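Local coordinates for MrsD protein (Bacillus sp., PDB 1P3Y), which catalyses the FAD-dependent oxidative decarboxylation of the C-terminal cysteine of the lantibiotic mersacidin during its biosynthesis, giving an aminoenethiol residue, at residues Ile84-Pro89 / Asn117-Pro122. Sequence-based numbering, arbitrary orientation.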
loop_
_atom_site.group_PDB
_atom_site.type_symbol
_atom_site.label_atom_id
_atom_site.label_comp_id
_atom_site.label_asym_id
_atom_site.label_seq_id
_atom_site.Cartn_x
_atom_site.Cartn_y
_atom_site.Cartn_z
ATOM N N ILE A 84 -5.807 40.056 8.265
ATOM C CA ILE A 84 -4.663 40.357 7.428
ATOM C C ILE A 84 -4.089 39.064 6.854
ATOM O O ILE A 84 -3.873 38.082 7.580
ATOM C CB ILE A 84 -3.568 41.084 8.233
ATOM C CG1 ILE A 84 -4.112 42.425 8.746
ATOM C CG2 ILE A 84 -2.322 41.298 7.358
ATOM C CD1 ILE A 84 -3.260 43.045 9.841
ATOM N N TYR A 85 -3.865 39.060 5.541
ATOM C CA TYR A 85 -3.295 37.898 4.861
ATOM C C TYR A 85 -1.968 38.308 4.245
ATOM O O TYR A 85 -1.886 39.141 3.336
ATOM C CB TYR A 85 -4.251 37.373 3.784
ATOM C CG TYR A 85 -3.754 36.152 3.025
ATOM C CD1 TYR A 85 -3.070 35.124 3.675
ATOM C CD2 TYR A 85 -4.055 35.988 1.666
ATOM C CE1 TYR A 85 -2.706 33.953 2.987
ATOM C CE2 TYR A 85 -3.703 34.833 0.971
ATOM C CZ TYR A 85 -3.029 33.814 1.635
ATOM O OH TYR A 85 -2.691 32.672 0.933
ATOM N N CYS A 86 -0.918 37.704 4.762
ATOM C CA CYS A 86 0.407 38.003 4.303
ATOM C C CYS A 86 1.095 36.723 3.833
ATOM O O CYS A 86 1.151 35.726 4.552
ATOM C CB CYS A 86 1.159 38.681 5.459
ATOM S SG CYS A 86 2.913 38.786 5.232
ATOM N N ILE A 87 1.596 36.745 2.604
ATOM C CA ILE A 87 2.292 35.595 2.054
ATOM C C ILE A 87 3.805 35.797 2.119
ATOM O O ILE A 87 4.366 36.626 1.405
ATOM C CB ILE A 87 1.865 35.339 0.593
ATOM C CG1 ILE A 87 0.365 35.001 0.560
ATOM C CG2 ILE A 87 2.731 34.203 -0.027
ATOM C CD1 ILE A 87 -0.219 34.817 -0.851
ATOM N N ILE A 88 4.454 35.039 2.994
ATOM C CA ILE A 88 5.893 35.099 3.157
ATOM C C ILE A 88 6.464 33.707 3.499
ATOM O O ILE A 88 6.114 33.096 4.506
ATOM C CB ILE A 88 6.286 36.119 4.282
ATOM C CG1 ILE A 88 7.807 36.089 4.499
ATOM C CG2 ILE A 88 5.543 35.803 5.609
ATOM C CD1 ILE A 88 8.319 37.173 5.429
ATOM N N PRO A 89 7.351 33.188 2.656
ATOM C CA PRO A 89 7.819 33.838 1.434
ATOM C C PRO A 89 6.897 33.519 0.269
ATOM O O PRO A 89 6.219 32.491 0.267
ATOM C CB PRO A 89 9.203 33.239 1.236
ATOM C CG PRO A 89 9.026 31.840 1.752
ATOM C CD PRO A 89 8.202 32.037 3.010
ATOM N N ASN A 117 -6.970 43.239 0.536
ATOM C CA ASN A 117 -5.847 42.986 -0.358
ATOM C C ASN A 117 -4.823 42.174 0.406
ATOM O O ASN A 117 -4.855 42.142 1.630
ATOM C CB ASN A 117 -5.218 44.303 -0.810
ATOM C CG ASN A 117 -6.054 45.020 -1.854
ATOM O OD1 ASN A 117 -5.983 46.247 -1.964
ATOM N ND2 ASN A 117 -6.838 44.260 -2.641
ATOM N N THR A 118 -3.905 41.536 -0.316
ATOM C CA THR A 118 -2.875 40.703 0.308
ATOM C C THR A 118 -1.490 41.333 0.201
ATOM O O THR A 118 -1.135 41.906 -0.834
ATOM C CB THR A 118 -2.812 39.294 -0.378
ATOM O OG1 THR A 118 -4.061 38.620 -0.208
ATOM C CG2 THR A 118 -1.684 38.440 0.207
ATOM N N ILE A 119 -0.695 41.215 1.259
ATOM C CA ILE A 119 0.656 41.749 1.205
ATOM C C ILE A 119 1.604 40.578 0.923
ATOM O O ILE A 119 1.578 39.576 1.640
ATOM C CB ILE A 119 1.061 42.462 2.531
ATOM C CG1 ILE A 119 2.580 42.636 2.575
ATOM C CG2 ILE A 119 0.607 41.662 3.722
ATOM C CD1 ILE A 119 3.078 43.364 3.789
ATOM N N PHE A 120 2.427 40.720 -0.121
ATOM C CA PHE A 120 3.387 39.696 -0.532
ATOM C C PHE A 120 4.828 40.012 -0.175
ATOM O O PHE A 120 5.264 41.154 -0.286
ATOM C CB PHE A 120 3.358 39.510 -2.049
ATOM C CG PHE A 120 2.061 39.019 -2.578
ATOM C CD1 PHE A 120 0.973 39.883 -2.700
ATOM C CD2 PHE A 120 1.923 37.679 -2.970
ATOM C CE1 PHE A 120 -0.244 39.424 -3.212
ATOM C CE2 PHE A 120 0.723 37.200 -3.481
ATOM C CZ PHE A 120 -0.369 38.072 -3.605
ATOM N N PHE A 121 5.575 38.988 0.222
ATOM C CA PHE A 121 6.991 39.148 0.530
ATOM C C PHE A 121 7.772 38.205 -0.384
ATOM O O PHE A 121 8.220 37.151 0.043
ATOM C CB PHE A 121 7.296 38.794 1.987
ATOM C CG PHE A 121 6.856 39.835 2.973
ATOM C CD1 PHE A 121 5.518 39.935 3.356
ATOM C CD2 PHE A 121 7.796 40.693 3.552
ATOM C CE1 PHE A 121 5.117 40.871 4.311
ATOM C CE2 PHE A 121 7.413 41.632 4.508
ATOM C CZ PHE A 121 6.066 41.723 4.895
ATOM N N PRO A 122 7.944 38.580 -1.660
ATOM C CA PRO A 122 8.674 37.748 -2.618
ATOM C C PRO A 122 10.071 37.349 -2.174
ATOM O O PRO A 122 10.738 38.069 -1.431
ATOM C CB PRO A 122 8.701 38.609 -3.880
ATOM C CG PRO A 122 7.439 39.371 -3.788
ATOM C CD PRO A 122 7.390 39.772 -2.328
#
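Thr118 meets Tyr85 where two parallel strands come together: its OG1 approaches Tyr85 CD2 obliquely, while a chi1 of -62° sets OG1 beside the backbone N and leaves CG2 anti to it, where it also reaches Ile87 and lies over one face of the Phe120 ring. A small beta-branched residue suits this place, offering its hydroxyl side to one aromatic residue and its methyl to another. Next, Ile119 is gripped through both backbone groups, its N donating to Tyr85 O (3.2 Å) and its O accepting from Ile87 N (3.0 Å), the alternation expected of parallel strands. Its CG2 packs on Cys86 CB at 3.5 Å, two slim apolar groups on the same face of the sheet. On the other face, beside Thr118, Phe120 runs alongside Ile87, which extends CD1 to ring atom CE2 (3.7 Å). Phe121 closes the ladder, its N bonding to Ile87 O (2.9 Å). Its side chain spans two residues: Ile88 CB and CD1 pack against Phe121 CB and CG, and Cys86 SG stands obliquely 4.3 Å from the centroid of the Phe121 ring, a sulfur-aromatic contact. Beyond it the first strand turns a corner into Pro89, which follows a cis peptide bond and whose side chain lies about 6 Å from the bound FAD. These are central strands of the Rossmann-like parallel sheet: 84-90 also bonds to strand 10-15, helix 106-113 covers Tyr85 and Ile87, with Tyr85 OH bonded to Val107 O, and helix 173-183 covers Cys86, Ile119 and Phe121.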